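Local coordinates for NADPH-ferredoxin reductase FprA (PDB 1LQT), which binds FAD, exchanges electrons between NADP(H) and ferredoxin, and may supply electrons to P450 systems, at residues D127-G130 against W131-A134. Numbering follows the deposited sequence.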
# COMPACT_ATOMS: atom_id res chain seq x y z
N ASP A 127 8.12 -1.34 -5.04
CA ASP A 127 8.53 -2.39 -5.93
C ASP A 127 9.01 -3.63 -5.16
O ASP A 127 8.78 -4.74 -5.62
CB ASP A 127 9.61 -1.93 -6.89
CG ASP A 127 9.18 -0.80 -7.77
OD1 ASP A 127 8.85 0.31 -7.24
OD2 ASP A 127 9.17 -0.92 -9.01
N PHE A 128 9.69 -3.47 -4.03
CA PHE A 128 10.14 -4.61 -3.26
C PHE A 128 8.98 -5.38 -2.64
O PHE A 128 8.92 -6.60 -2.73
CB PHE A 128 11.13 -4.14 -2.18
CG PHE A 128 11.75 -5.28 -1.43
CD1 PHE A 128 12.56 -6.18 -2.05
CD2 PHE A 128 11.53 -5.42 -0.07
CE1 PHE A 128 13.12 -7.24 -1.35
CE2 PHE A 128 12.10 -6.48 0.61
CZ PHE A 128 12.86 -7.37 -0.04
N VAL A 129 8.06 -4.65 -2.02
CA VAL A 129 6.86 -5.20 -1.46
C VAL A 129 6.02 -5.88 -2.53
O VAL A 129 5.52 -7.00 -2.36
CB VAL A 129 6.04 -4.12 -0.74
CG1 VAL A 129 4.69 -4.68 -0.29
CG2 VAL A 129 6.80 -3.52 0.44
N GLY A 130 5.79 -5.18 -3.64
CA GLY A 130 5.03 -5.79 -4.70
C GLY A 130 5.65 -7.11 -5.14
O GLY A 130 4.96 -8.09 -5.39
N TRP A 131 6.97 -7.12 -5.25
CA TRP A 131 7.68 -8.33 -5.63
C TRP A 131 7.51 -9.44 -4.59
O TRP A 131 7.15 -10.57 -4.95
CB TRP A 131 9.15 -7.99 -5.89
CG TRP A 131 10.01 -9.16 -6.19
CD1 TRP A 131 10.10 -9.86 -7.34
CD2 TRP A 131 10.94 -9.74 -5.30
NE1 TRP A 131 11.04 -10.85 -7.24
CE2 TRP A 131 11.58 -10.79 -5.98
CE3 TRP A 131 11.33 -9.46 -4.00
CZ2 TRP A 131 12.57 -11.58 -5.38
CZ3 TRP A 131 12.31 -10.23 -3.41
CH2 TRP A 131 12.90 -11.26 -4.09
N TYR A 132 7.73 -9.14 -3.32
CA TYR A 132 7.63 -10.21 -2.34
C TYR A 132 6.20 -10.66 -2.08
O TYR A 132 5.99 -11.75 -1.57
CB TYR A 132 8.42 -9.96 -1.06
CG TYR A 132 8.00 -8.89 -0.08
CD1 TYR A 132 6.77 -8.86 0.51
CD2 TYR A 132 8.92 -7.92 0.31
CE1 TYR A 132 6.46 -7.90 1.49
CE2 TYR A 132 8.62 -6.99 1.28
CZ TYR A 132 7.39 -6.98 1.88
OH TYR A 132 7.15 -6.03 2.86
N ASN A 133 5.23 -9.82 -2.44
CA ASN A 133 3.83 -10.19 -2.30
C ASN A 133 3.18 -10.67 -3.60
O ASN A 133 1.97 -10.81 -3.66
CB ASN A 133 3.01 -9.08 -1.65
CG ASN A 133 3.03 -9.11 -0.15
OD1 ASN A 133 3.21 -10.18 0.46
ND2 ASN A 133 2.77 -7.97 0.45
N ALA A 134 3.99 -10.95 -4.60
CA ALA A 134 3.52 -11.57 -5.85
C ALA A 134 2.53 -10.69 -6.60
O ALA A 134 1.65 -11.19 -7.30
CB ALA A 134 2.94 -12.95 -5.61
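Tyr132 brings the edge of its ring, at CD2 and CE2, over one face of the Phe128 ring in an offset edge-to-face pair, with the planes at 87° and Phe128 CE2 3.5 Å from Tyr132 CD2. Its CG sits between the backbone N and the carbonyl carbon (chi1 70°), a torsion that turns the phenol back over the preceding turn at Val129. One face therefore lies against Val129 CA, which makes a CH-pi contact 3.7 Å from the Tyr132 ring centroid, almost on the normal. Val129 CG2 reaches the phenol end, 3.5 Å from Tyr132 OH. Trp131 completes the aromatic cluster more loosely: its CZ3 lies 3.7 Å from Phe128 CE1, the rings inclined at 32°, while His181 stacks on the indole.

Three successive i to i+4 backbone bonds hold this last turn of helix 125-132. Trp131 N donates to Asp127 O, Tyr132 N to Phe128 O at 2.9 Å, and Asn133 N to Val129 O at 2.8 Å. A Schellman motif then ends the helix: Ala134, with positive phi, is its C-prime residue, and Ala134 N bonds Trp131 O at 3.2 Å. The amide of Asn133 lies alongside Val129, its ND2 bonded to Val53 O.

Phe128 and Tyr132 also pack on helix 157-167, whose start lies in a probable Rossmann-type GxGxxA motif at the NADP site, while Val129 touches FAD. The chemistry implies a buried, largely apolar helix end against FAD and close to the NADP site, with the phenol ring probably held in its rotation by contacts on its face and edge and the Asn133 amide tied to a neighbouring loop.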